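Local atomic coordinates of vanadium-dependent bromoperoxidase (Corallina officinalis, PDB entry 1QHB), a protein that catalyses the vanadate-dependent bromination of organic substrates by hydrogen peroxide and bromide, working as a dodecamer in which each subunit also binds calcium. Residues V541-G544 and R545-A548; I568-L571 and E572-L576; I69-P72 and D73-L76; G194-W197 and F198-A202; I271-S275 and I276-Q280. One frame throughout, in Å; residues are numbered along the deposited sequence.

Contact 1. Residues V541-G544 and R545-A548; sequences VAIG and RNMA. With PO4 (phosphate ion), chain G.
Arg545 and Ala542 meet near the C-terminal end of helix 530-548, where the haloperoxidase fold delivers an arginine to its vanadate pocket, here filled by a phosphate ion. NH2 of Arg545 reaches O1 of the phosphate at 2.8 Å, a fairly straight bond at the edge of the guanidinium and in its plane. A second, weak bond runs from Arg545 NE to phosphate O2 at 3.3 Å, so two oxygens of the anion face one side chain. Lys398, Arg406, Ser483, Gly484, His485 and His551 complete the grip, a largely basic lining suited to an oxyanion such as vanadate. The chain of Arg545 folds at both chi2 (-73°) and chi3 (-73°), which carries its end away from the helix and into the site; NH1 is held by a weak bond to the carbonyl of Val330. Behind it, the backbone N of Arg545 binds Ala542 O at 3.1 Å, and Met547 N meets Ile543 O at 2.9 Å. Met165 of helix 153-167 packs on Ile543, Asn546 and Met547. One turn apart, Ile543 and Met547 touch through CG2 and the methyl CE, 4.1 Å from each other.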
loop_
_atom_site.group_PDB
_atom_site.type_symbol
_atom_site.label_atom_id
_atom_site.label_comp_id
_atom_site.label_asym_id
_atom_site.label_seq_id
_atom_site.Cartn_x
_atom_site.Cartn_y
_atom_site.Cartn_z
ATOM N N VAL A 541 46.077 12.784 -19.484
ATOM C CA VAL A 541 45.979 11.338 -19.297
ATOM C C VAL A 541 45.184 10.699 -20.420
ATOM O O VAL A 541 45.588 9.656 -20.939
ATOM C CB VAL A 541 45.361 11.036 -17.931
ATOM C CG1 VAL A 541 45.055 9.552 -17.765
ATOM C CG2 VAL A 541 46.284 11.597 -16.845
ATOM N N ALA A 542 44.098 11.253 -20.885
ATOM C CA ALA A 542 43.246 10.724 -21.935
ATOM C C ALA A 542 43.980 10.741 -23.267
ATOM O O ALA A 542 43.983 9.700 -23.944
ATOM C CB ALA A 542 42.001 11.651 -22.050
ATOM N N ILE A 543 44.599 11.902 -23.586
ATOM C CA ILE A 543 45.326 11.992 -24.859
ATOM C C ILE A 543 46.599 11.141 -24.804
ATOM O O ILE A 543 47.034 10.557 -25.798
ATOM C CB ILE A 543 45.710 13.415 -25.267
ATOM C CG1 ILE A 543 44.542 14.371 -25.386
ATOM C CG2 ILE A 543 46.545 13.377 -26.555
ATOM C CD1 ILE A 543 43.449 14.066 -26.379
ATOM N N GLY A 544 47.172 10.934 -23.618
ATOM C CA GLY A 544 48.283 9.982 -23.531
ATOM C C GLY A 544 47.891 8.625 -24.129
ATOM O O GLY A 544 48.767 7.941 -24.655
ATOM N N ARG A 545 46.624 8.147 -24.019
ATOM C CA ARG A 545 46.257 6.825 -24.521
ATOM C C ARG A 545 46.264 6.814 -26.053
ATOM O O ARG A 545 46.716 5.869 -26.718
ATOM C CB ARG A 545 44.924 6.293 -23.993
ATOM C CG ARG A 545 44.769 6.261 -22.469
ATOM C CD ARG A 545 45.608 5.164 -21.861
ATOM N NE ARG A 545 44.973 3.895 -22.181
ATOM C CZ ARG A 545 45.497 2.678 -21.930
ATOM N NH1 ARG A 545 46.661 2.645 -21.336
ATOM N NH2 ARG A 545 44.806 1.621 -22.287
ATOM N N ASN A 546 45.940 7.938 -26.650
ATOM C CA ASN A 546 45.979 8.191 -28.071
ATOM C C ASN A 546 47.418 8.182 -28.564
ATOM O O ASN A 546 47.719 7.473 -29.526
ATOM C CB ASN A 546 45.366 9.567 -28.372
ATOM C CG ASN A 546 43.874 9.642 -28.127
ATOM O OD1 ASN A 546 43.306 8.766 -27.518
ATOM N ND2 ASN A 546 43.191 10.695 -28.580
ATOM N N MET A 547 48.314 8.799 -27.786
ATOM C CA MET A 547 49.747 8.827 -28.118
ATOM C C MET A 547 50.363 7.445 -28.068
ATOM O O MET A 547 51.324 7.123 -28.762
ATOM C CB MET A 547 50.416 9.761 -27.098
ATOM C CG MET A 547 50.115 11.246 -27.419
ATOM S SD MET A 547 50.757 12.266 -26.080
ATOM C CE MET A 547 50.559 13.875 -26.884
ATOM N N ALA A 548 49.764 6.547 -27.252
ATOM C CA ALA A 548 50.236 5.159 -27.194
ATOM C C ALA A 548 49.626 4.405 -28.363
ATOM O O ALA A 548 50.128 3.346 -28.671
ATOM C CB ALA A 548 49.899 4.462 -25.893
HETATM P P PO4 G . 41.388 2.205 -21.829
HETATM O O1 PO4 G . 42.124 1.711 -23.024
HETATM O O2 PO4 G . 41.773 3.602 -21.479
HETATM O O3 PO4 G . 41.655 1.305 -20.693
HETATM O O4 PO4 G . 39.924 2.180 -22.198
#

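Contact 2. Residues I568-L571 and E572-L576; sequences IGIL and EEQSL
With chi1 at -61° and an extended chain beyond CG, Glu572 sends its carboxylate back along the helix to Ile568, while Gln574, likewise extended from a chi1 of -82°, runs back beside Ile570. In the first pair the methyl branch CG2 of Ile568 lies 3.7 Å from Glu572 OE2, an apolar group against the carboxylate, and the two side chains slant across one another. In the second the side chains lie alongside and point the same way, Ile570 CG2 standing 3.8 Å from Gln574 NE2. Both pairs are i to i+4 neighbours on the last turns of helix 553-574. Beneath them the backbone bonds of the helix are regular: Glu572 N binds Ile568 O at 2.9 Å, Glu573 N binds Gly569 O at 3.1 Å and Gln574 N binds Ile570 O at 2.9 Å. The next bond, Ser575 N to Leu571 O, is weak, and here the OG of Ser575 turns back to donate to Glu572 O at 2.6 Å. Arg29 bridges Glu572 and Glu573, and Glu573 OE1 has a further salt bridge to Arg19 of a neighbouring subunit; Gln574 NE2 is bound by Glu135. Helix 376-402 packs against Ile570, Leu571 and Gln574, whereas helix 11-28 lies on Glu573 and Leu576.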
loop_
_atom_site.group_PDB
_atom_site.type_symbol
_atom_site.label_atom_id
_atom_site.label_comp_id
_atom_site.label_asym_id
_atom_site.label_seq_id
_atom_site.Cartn_x
_atom_site.Cartn_y
_atom_site.Cartn_z
ATOM N N ILE A 568 28.524 13.998 -11.113
ATOM C CA ILE A 568 27.443 14.931 -10.728
ATOM C C ILE A 568 26.272 14.150 -10.113
ATOM O O ILE A 568 25.671 14.548 -9.111
ATOM C CB ILE A 568 26.985 15.746 -11.974
ATOM C CG1 ILE A 568 27.944 16.855 -12.321
ATOM C CG2 ILE A 568 25.565 16.297 -11.772
ATOM C CD1 ILE A 568 27.796 17.592 -13.658
ATOM N N GLY A 569 25.935 12.991 -10.691
ATOM C CA GLY A 569 24.882 12.113 -10.176
ATOM C C GLY A 569 25.102 11.590 -8.773
ATOM O O GLY A 569 24.221 11.629 -7.906
ATOM N N ILE A 570 26.360 11.191 -8.492
ATOM C CA ILE A 570 26.740 10.780 -7.152
ATOM C C ILE A 570 26.662 11.954 -6.157
ATOM O O ILE A 570 26.151 11.910 -5.015
ATOM C CB ILE A 570 28.163 10.180 -7.147
ATOM C CG1 ILE A 570 28.111 8.821 -7.878
ATOM C CG2 ILE A 570 28.689 10.084 -5.756
ATOM C CD1 ILE A 570 29.473 8.191 -8.197
ATOM N N LEU A 571 27.178 13.094 -6.580
ATOM C CA LEU A 571 27.097 14.220 -5.609
ATOM C C LEU A 571 25.646 14.559 -5.291
ATOM O O LEU A 571 25.328 14.870 -4.138
ATOM C CB LEU A 571 27.735 15.476 -6.196
ATOM C CG LEU A 571 29.266 15.363 -6.254
ATOM C CD1 LEU A 571 29.818 16.589 -6.951
ATOM C CD2 LEU A 571 29.800 15.184 -4.858
ATOM N N GLU A 572 24.785 14.558 -6.299
ATOM C CA GLU A 572 23.364 14.884 -6.041
ATOM C C GLU A 572 22.669 13.920 -5.081
ATOM O O GLU A 572 21.907 14.366 -4.230
ATOM C CB GLU A 572 22.472 14.880 -7.294
ATOM C CG GLU A 572 22.969 15.942 -8.287
ATOM C CD GLU A 572 22.194 15.892 -9.594
ATOM O OE1 GLU A 572 21.594 14.828 -9.882
ATOM O OE2 GLU A 572 22.198 16.919 -10.310
ATOM N N GLU A 573 22.939 12.630 -5.247
ATOM C CA GLU A 573 22.356 11.628 -4.355
ATOM C C GLU A 573 22.912 11.723 -2.943
ATOM O O GLU A 573 22.090 11.582 -2.013
ATOM C CB GLU A 573 22.610 10.236 -4.921
ATOM C CG GLU A 573 21.656 9.969 -6.086
ATOM C CD GLU A 573 22.161 8.771 -6.893
ATOM O OE1 GLU A 573 22.485 7.708 -6.323
ATOM O OE2 GLU A 573 22.210 8.973 -8.126
ATOM N N GLN A 574 24.186 12.012 -2.826
ATOM C CA GLN A 574 24.819 12.177 -1.532
ATOM C C GLN A 574 24.413 13.440 -0.822
ATOM O O GLN A 574 24.522 13.515 0.415
ATOM C CB GLN A 574 26.348 12.167 -1.711
ATOM C CG GLN A 574 26.820 10.706 -1.795
ATOM C CD GLN A 574 28.365 10.664 -1.816
ATOM O OE1 GLN A 574 29.040 11.670 -1.689
ATOM N NE2 GLN A 574 28.895 9.460 -1.970
ATOM N N SER A 575 23.828 14.415 -1.505
ATOM C CA SER A 575 23.405 15.649 -0.878
ATOM C C SER A 575 22.242 15.391 0.059
ATOM O O SER A 575 22.054 16.164 0.996
ATOM C CB SER A 575 23.018 16.717 -1.905
ATOM O OG SER A 575 21.827 16.346 -2.582
ATOM N N LEU A 576 21.499 14.288 -0.076
ATOM C CA LEU A 576 20.415 13.991 0.837
ATOM C C LEU A 576 20.919 13.527 2.185
ATOM O O LEU A 576 20.130 13.529 3.111
ATOM C CB LEU A 576 19.484 12.942 0.249
ATOM C CG LEU A 576 18.852 13.311 -1.115
ATOM C CD1 LEU A 576 18.110 12.087 -1.627
ATOM C CD2 LEU A 576 17.916 14.494 -0.981
#

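Contact 3. Residues I69-P72 and D73-L76; sequences IIDP and DDFL
Asp71 turns its carboxylate over the start of the helix so that OD1 accepts from Asp73 N at 3.0 Å, the donor standing well above the carboxylate plane. With CG anti to the backbone N (chi1 -174°), the acid swings forward onto the first turn. The side chains of Asp71 and Asp73 then slant past each other, OD1 of Asp71 lying 3.4 Å from Asp73 CB. Asp74 in turn lays OD2 3.6 Å from Asp71 CB, while its backbone N binds Asp71 O at 2.8 Å. This is an N-cap at the head of helix 72-84, with Pro72 in the first turn. The carboxylate of Asp71 lies near those of Asp73 and Asp74, and the like charges would probably repel; neutral donors, waters and amide N-H groups, are likely to ease this. Water 2 donates to Asp71 OD2 and to Asp74 OD1, linking two carboxylates, and water 1 takes the N-H of Asp71. Asp73 OD2 is bound by Gln361 of a neighbouring subunit, a residue that in its own chain helps hold calcium. The apolar side is made by Ile69, whose CD1 meets Phe75 CB at 3.7 Å, the two side chains crossing at about a right angle. Phe53 packs on both of them, its ring inclined by about 30° to that of Phe75. One turn on, Leu76 N binds Pro72 O at 3.1 Å.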
loop_
_atom_site.group_PDB
_atom_site.type_symbol
_atom_site.label_atom_id
_atom_site.label_comp_id
_atom_site.label_asym_id
_atom_site.label_seq_id
_atom_site.Cartn_x
_atom_site.Cartn_y
_atom_site.Cartn_z
ATOM N N ILE A 69 37.767 -11.624 -39.107
ATOM C CA ILE A 69 37.569 -12.896 -38.380
ATOM C C ILE A 69 37.224 -13.987 -39.384
ATOM O O ILE A 69 36.616 -13.736 -40.415
ATOM C CB ILE A 69 36.478 -12.798 -37.307
ATOM C CG1 ILE A 69 35.169 -12.252 -37.912
ATOM C CG2 ILE A 69 36.984 -11.973 -36.135
ATOM C CD1 ILE A 69 34.090 -12.247 -36.822
ATOM N N ILE A 70 37.530 -15.207 -39.014
ATOM C CA ILE A 70 37.297 -16.358 -39.872
ATOM C C ILE A 70 35.840 -16.790 -39.788
ATOM O O ILE A 70 35.316 -17.268 -40.813
ATOM C CB ILE A 70 38.166 -17.541 -39.418
ATOM C CG1 ILE A 70 39.647 -17.332 -39.806
ATOM C CG2 ILE A 70 37.689 -18.869 -39.988
ATOM C CD1 ILE A 70 40.524 -18.160 -38.854
ATOM N N ASP A 71 35.265 -16.736 -38.573
ATOM C CA ASP A 71 33.879 -17.206 -38.463
ATOM C C ASP A 71 33.001 -16.178 -37.762
ATOM O O ASP A 71 33.105 -15.991 -36.556
ATOM C CB ASP A 71 33.925 -18.521 -37.707
ATOM C CG ASP A 71 32.601 -19.233 -37.625
ATOM O OD1 ASP A 71 31.580 -18.645 -38.041
ATOM O OD2 ASP A 71 32.575 -20.364 -37.119
ATOM N N PRO A 72 31.989 -15.682 -38.456
ATOM C CA PRO A 72 31.065 -14.670 -37.938
ATOM C C PRO A 72 30.396 -15.194 -36.709
ATOM O O PRO A 72 30.272 -14.473 -35.697
ATOM C CB PRO A 72 30.147 -14.320 -39.109
ATOM C CG PRO A 72 30.369 -15.348 -40.152
ATOM C CD PRO A 72 31.737 -15.947 -39.909
ATOM N N ASP A 73 30.080 -16.472 -36.609
ATOM C CA ASP A 73 29.487 -17.020 -35.393
ATOM C C ASP A 73 30.329 -16.767 -34.152
ATOM O O ASP A 73 29.828 -16.726 -33.016
ATOM C CB ASP A 73 29.244 -18.529 -35.526
ATOM C CG ASP A 73 28.092 -18.906 -36.439
ATOM O OD1 ASP A 73 27.412 -18.063 -37.044
ATOM O OD2 ASP A 73 27.797 -20.115 -36.591
ATOM N N ASP A 74 31.648 -16.694 -34.260
ATOM C CA ASP A 74 32.493 -16.433 -33.082
ATOM C C ASP A 74 32.176 -15.041 -32.539
ATOM O O ASP A 74 32.127 -14.925 -31.344
ATOM C CB ASP A 74 33.970 -16.476 -33.446
ATOM C CG ASP A 74 34.460 -17.874 -33.789
ATOM O OD1 ASP A 74 33.818 -18.863 -33.365
ATOM O OD2 ASP A 74 35.498 -18.010 -34.463
ATOM N N PHE A 75 31.929 -14.052 -33.422
ATOM C CA PHE A 75 31.580 -12.722 -32.907
ATOM C C PHE A 75 30.170 -12.693 -32.332
ATOM O O PHE A 75 29.951 -12.157 -31.254
ATOM C CB PHE A 75 31.733 -11.681 -34.016
ATOM C CG PHE A 75 31.430 -10.287 -33.537
ATOM C CD1 PHE A 75 32.385 -9.560 -32.914
ATOM C CD2 PHE A 75 30.170 -9.709 -33.731
ATOM C CE1 PHE A 75 32.160 -8.267 -32.455
ATOM C CE2 PHE A 75 29.921 -8.432 -33.280
ATOM C CZ PHE A 75 30.922 -7.699 -32.671
ATOM N N LEU A 76 29.220 -13.316 -32.989
ATOM C CA LEU A 76 27.823 -13.375 -32.556
ATOM C C LEU A 76 27.681 -14.115 -31.239
ATOM O O LEU A 76 26.895 -13.701 -30.404
ATOM C CB LEU A 76 26.928 -13.983 -33.630
ATOM C CG LEU A 76 26.870 -13.172 -34.920
ATOM C CD1 LEU A 76 26.267 -13.951 -36.073
ATOM C CD2 LEU A 76 26.144 -11.839 -34.675
HETATM O O HOH W 1 36.507 -16.221 -36.013
HETATM O O HOH W 2 34.752 -21.155 -34.933
#

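Contact 4. Residues G194-W197 and F198-A202; sequences GLEW and FNTPA
Helix 196-199 is a single short turn, opened by Leu195 at its N-cap position and left by the chain at Thr200. Within it Leu195 O receives Asn199 N at 3.0 Å and a weak bond from Phe198 N. Trp197 and Phe198, neighbours in sequence, form a T-shaped pair: the five-membered ring of Trp197 presents its edge to the face of Phe198, with centroids 5.5 Å apart and planes at 74°. CD1 of Trp197 is the atom over that face, toward the rim. With CG of Trp197 anti to its backbone N (-170°) and that of Phe198 beside its own (-60°), the indole edge is brought to the phenyl face. At the exit, Thr200 OG1 donates to Asn199 OD1 at 2.9 Å, in the carbonyl plane, and Thr200 CB lies 3.3 Å from Glu196 O. A valine in place of Thr200 would probably leave Asn199 OD1 without this donor. Asn199 ND2 is tied back to the carbonyl of Asn193. Arg214 binds the carbonyls of Glu196 and Trp197, and helix 153-167 packs along Leu195, Trp197 and Phe198 through Ala160, Glu154 and Ala157.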
loop_
_atom_site.group_PDB
_atom_site.type_symbol
_atom_site.label_atom_id
_atom_site.label_comp_id
_atom_site.label_asym_id
_atom_site.label_seq_id
_atom_site.Cartn_x
_atom_site.Cartn_y
_atom_site.Cartn_z
ATOM N N GLY A 194 45.146 19.826 -44.193
ATOM C CA GLY A 194 44.671 19.484 -45.504
ATOM C C GLY A 194 43.469 18.568 -45.393
ATOM O O GLY A 194 43.001 18.172 -46.433
ATOM N N LEU A 195 43.011 18.163 -44.219
ATOM C CA LEU A 195 41.881 17.260 -44.105
ATOM C C LEU A 195 40.631 18.053 -43.795
ATOM O O LEU A 195 40.573 18.960 -42.970
ATOM C CB LEU A 195 42.119 16.194 -43.038
ATOM C CG LEU A 195 43.435 15.414 -43.192
ATOM C CD1 LEU A 195 43.646 14.532 -41.975
ATOM C CD2 LEU A 195 43.363 14.577 -44.464
ATOM N N GLU A 196 39.543 17.690 -44.462
ATOM C CA GLU A 196 38.241 18.327 -44.330
ATOM C C GLU A 196 37.747 18.445 -42.904
ATOM O O GLU A 196 37.171 19.488 -42.552
ATOM C CB GLU A 196 37.284 17.483 -45.181
ATOM C CG GLU A 196 35.833 17.917 -45.103
ATOM C CD GLU A 196 34.920 16.936 -45.830
ATOM O OE1 GLU A 196 35.370 15.936 -46.437
ATOM O OE2 GLU A 196 33.706 17.220 -45.782
ATOM N N TRP A 197 37.924 17.450 -42.034
ATOM C CA TRP A 197 37.474 17.594 -40.651
ATOM C C TRP A 197 37.948 18.901 -40.031
ATOM O O TRP A 197 37.209 19.721 -39.436
ATOM C CB TRP A 197 37.975 16.418 -39.804
ATOM C CG TRP A 197 37.356 16.384 -38.426
ATOM C CD1 TRP A 197 38.021 16.582 -37.243
ATOM C CD2 TRP A 197 35.989 16.177 -38.080
ATOM N NE1 TRP A 197 37.146 16.538 -36.206
ATOM C CE2 TRP A 197 35.886 16.272 -36.688
ATOM C CE3 TRP A 197 34.830 15.880 -38.829
ATOM C CZ2 TRP A 197 34.687 16.081 -35.980
ATOM C CZ3 TRP A 197 33.638 15.685 -38.153
ATOM C CH2 TRP A 197 33.581 15.816 -36.746
ATOM N N PHE A 198 39.259 19.182 -40.198
ATOM C CA PHE A 198 39.834 20.383 -39.620
ATOM C C PHE A 198 39.681 21.655 -40.452
ATOM O O PHE A 198 39.604 22.733 -39.850
ATOM C CB PHE A 198 41.335 20.173 -39.359
ATOM C CG PHE A 198 41.708 19.055 -38.424
ATOM C CD1 PHE A 198 41.485 19.151 -37.061
ATOM C CD2 PHE A 198 42.360 17.931 -38.886
ATOM C CE1 PHE A 198 41.834 18.143 -36.180
ATOM C CE2 PHE A 198 42.733 16.897 -38.040
ATOM C CZ PHE A 198 42.465 17.000 -36.683
ATOM N N ASN A 199 39.702 21.562 -41.784
ATOM C CA ASN A 199 39.699 22.804 -42.556
ATOM C C ASN A 199 38.350 23.261 -43.019
ATOM O O ASN A 199 38.267 24.288 -43.673
ATOM C CB ASN A 199 40.672 22.740 -43.751
ATOM C CG ASN A 199 40.301 21.742 -44.816
ATOM O OD1 ASN A 199 39.135 21.490 -45.057
ATOM N ND2 ASN A 199 41.248 21.084 -45.454
ATOM N N THR A 200 37.275 22.574 -42.673
ATOM C CA THR A 200 35.893 22.932 -43.004
ATOM C C THR A 200 35.032 22.825 -41.753
ATOM O O THR A 200 35.181 21.863 -41.013
ATOM C CB THR A 200 35.360 21.875 -44.002
ATOM O OG1 THR A 200 36.249 21.916 -45.123
ATOM C CG2 THR A 200 33.960 22.112 -44.505
ATOM N N PRO A 201 34.150 23.770 -41.505
ATOM C CA PRO A 201 33.313 23.762 -40.326
ATOM C C PRO A 201 32.160 22.781 -40.453
ATOM O O PRO A 201 31.881 22.204 -41.494
ATOM C CB PRO A 201 32.748 25.163 -40.227
ATOM C CG PRO A 201 32.876 25.751 -41.601
ATOM C CD PRO A 201 33.942 24.995 -42.338
ATOM N N ALA A 202 31.539 22.492 -39.319
ATOM C CA ALA A 202 30.391 21.583 -39.319
ATOM C C ALA A 202 29.321 22.250 -40.197
ATOM O O ALA A 202 29.374 23.466 -40.378
ATOM C CB ALA A 202 29.846 21.429 -37.890
#

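Contact 5. Residues I271-S275 and I276-Q280; sequences IAYGS and ITISQ
Ile276 O is gripped twice, by Tyr273 N at 3.0 Å and by water 3, which donates to it at 2.8 Å and also to Gly274 O. Together with the return bond from Ile276 N to Tyr273 O it closes a type II' turn, in which Gly274 takes a positive phi (66°) that favours glycine. Further along, Ile271 and Ile278 form a second hydrogen-bonded pair, Ile271 N to Ile278 O at 2.8 Å and Ile278 N to Ile271 O at 2.9 Å. Between the two pairs Thr277 CA approaches Ile271 O at 3.4 Å as a CA-H...O contact. On the face shared by Ile271, Tyr273, Ile276 and Ile278, the methyl CD1 of Ile278 sits over the tyrosine ring, 4.1 Å from its centroid, a CH-pi contact. Its CG2 branch meets Ile271 CD1 at 4.0 Å, and the latter methyl also lies against the amide of Gln280, whose NE2 is bonded to the carbonyl of Val243. An alanine at Ile278 would probably open a gap over the face of the tyrosine ring and cost Ile271 CD1 its contact with the CG2 methyl. Leu344 of helix 337-349 packs on Tyr273 and Ile278, and Tyr273 OH bonds Asn341 of a neighbouring subunit. The whole is a two-residue-loop beta hairpin, whose strand 276-285 pairs antiparallel with a strand of that subunit and carries the sheet across the interface.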
loop_
_atom_site.group_PDB
_atom_site.type_symbol
_atom_site.label_atom_id
_atom_site.label_comp_id
_atom_site.label_asym_id
_atom_site.label_seq_id
_atom_site.Cartn_x
_atom_site.Cartn_y
_atom_site.Cartn_z
ATOM N N ILE A 271 56.192 15.115 -4.380
ATOM C CA ILE A 271 54.922 15.392 -3.740
ATOM C C ILE A 271 54.991 14.907 -2.292
ATOM O O ILE A 271 55.291 13.702 -2.102
ATOM C CB ILE A 271 53.682 14.679 -4.369
ATOM C CG1 ILE A 271 53.684 14.999 -5.876
ATOM C CG2 ILE A 271 52.362 15.011 -3.709
ATOM C CD1 ILE A 271 52.716 14.052 -6.578
ATOM N N ALA A 272 54.646 15.752 -1.316
ATOM C CA ALA A 272 54.594 15.289 0.072
ATOM C C ALA A 272 53.366 14.394 0.240
ATOM O O ALA A 272 52.252 14.853 0.069
ATOM C CB ALA A 272 54.458 16.426 1.070
ATOM N N TYR A 273 53.518 13.131 0.581
ATOM C CA TYR A 273 52.422 12.155 0.707
ATOM C C TYR A 273 52.399 11.732 2.164
ATOM O O TYR A 273 53.131 10.780 2.489
ATOM C CB TYR A 273 52.779 10.982 -0.188
ATOM C CG TYR A 273 51.809 9.823 -0.345
ATOM C CD1 TYR A 273 50.440 9.966 -0.072
ATOM C CD2 TYR A 273 52.272 8.585 -0.738
ATOM C CE1 TYR A 273 49.599 8.902 -0.239
ATOM C CE2 TYR A 273 51.423 7.514 -0.905
ATOM C CZ TYR A 273 50.072 7.687 -0.648
ATOM O OH TYR A 273 49.182 6.631 -0.759
ATOM N N GLY A 274 51.618 12.413 3.029
ATOM C CA GLY A 274 51.762 12.157 4.431
ATOM C C GLY A 274 53.176 12.635 4.821
ATOM O O GLY A 274 53.628 13.738 4.429
ATOM N N SER A 275 53.938 11.722 5.411
ATOM C CA SER A 275 55.305 12.000 5.866
ATOM C C SER A 275 56.377 11.362 4.994
ATOM O O SER A 275 57.577 11.424 5.264
ATOM C CB SER A 275 55.428 11.525 7.310
ATOM O OG SER A 275 54.543 12.289 8.153
ATOM N N ILE A 276 55.927 10.783 3.865
ATOM C CA ILE A 276 56.782 10.169 2.865
ATOM C C ILE A 276 56.590 10.882 1.537
ATOM O O ILE A 276 56.099 12.018 1.530
ATOM C CB ILE A 276 56.619 8.650 2.694
ATOM C CG1 ILE A 276 55.220 8.269 2.262
ATOM C CG2 ILE A 276 56.959 7.993 4.040
ATOM C CD1 ILE A 276 54.977 6.758 2.101
ATOM N N THR A 277 57.072 10.340 0.405
ATOM C CA THR A 277 56.988 11.096 -0.817
ATOM C C THR A 277 56.627 10.289 -2.041
ATOM O O THR A 277 56.881 9.103 -2.143
ATOM C CB THR A 277 58.325 11.814 -1.223
ATOM O OG1 THR A 277 59.394 10.844 -1.152
ATOM C CG2 THR A 277 58.668 12.958 -0.296
ATOM N N ILE A 278 56.056 11.030 -2.994
ATOM C CA ILE A 278 55.806 10.511 -4.324
ATOM C C ILE A 278 56.763 11.266 -5.267
ATOM O O ILE A 278 56.791 12.496 -5.241
ATOM C CB ILE A 278 54.382 10.746 -4.817
ATOM C CG1 ILE A 278 53.370 9.952 -3.979
ATOM C CG2 ILE A 278 54.261 10.384 -6.295
ATOM C CD1 ILE A 278 51.962 10.505 -4.022
ATOM N N SER A 279 57.438 10.542 -6.131
ATOM C CA SER A 279 58.300 11.195 -7.107
ATOM C C SER A 279 57.513 11.284 -8.420
ATOM O O SER A 279 56.982 10.235 -8.765
ATOM C CB SER A 279 59.558 10.303 -7.317
ATOM O OG SER A 279 60.208 10.789 -8.482
ATOM N N GLN A 280 57.493 12.391 -9.137
ATOM C CA GLN A 280 56.829 12.531 -10.389
ATOM C C GLN A 280 57.638 11.956 -11.562
ATOM O O GLN A 280 57.150 11.938 -12.710
ATOM C CB GLN A 280 56.567 14.019 -10.724
ATOM C CG GLN A 280 55.646 14.718 -9.742
ATOM C CD GLN A 280 54.177 14.582 -10.129
ATOM O OE1 GLN A 280 53.745 13.501 -10.557
ATOM N NE2 GLN A 280 53.447 15.704 -9.980
HETATM O O HOH W 3 56.041 14.166 3.286
#

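Contacts 1 and 3 mark two extremes. Contact 1 lies deep in the chain, its centre about 6 Å from that of the chain, and turns a helix side chain to an anion; contact 3, on the surface, gathers carboxylates and waters at a helix start. Contact 2 is also buried but peripheral, and its acids are matched by arginines, one of them from another subunit. It follows contact 1 in the chain on the next helix, their centres about 30 Å apart. Contact 4 is partly buried and relies on aromatic rings around one helical turn. Contact 5 alone is beta structure, mostly apolar on one face, and touches the same neighbouring subunit as contact 2.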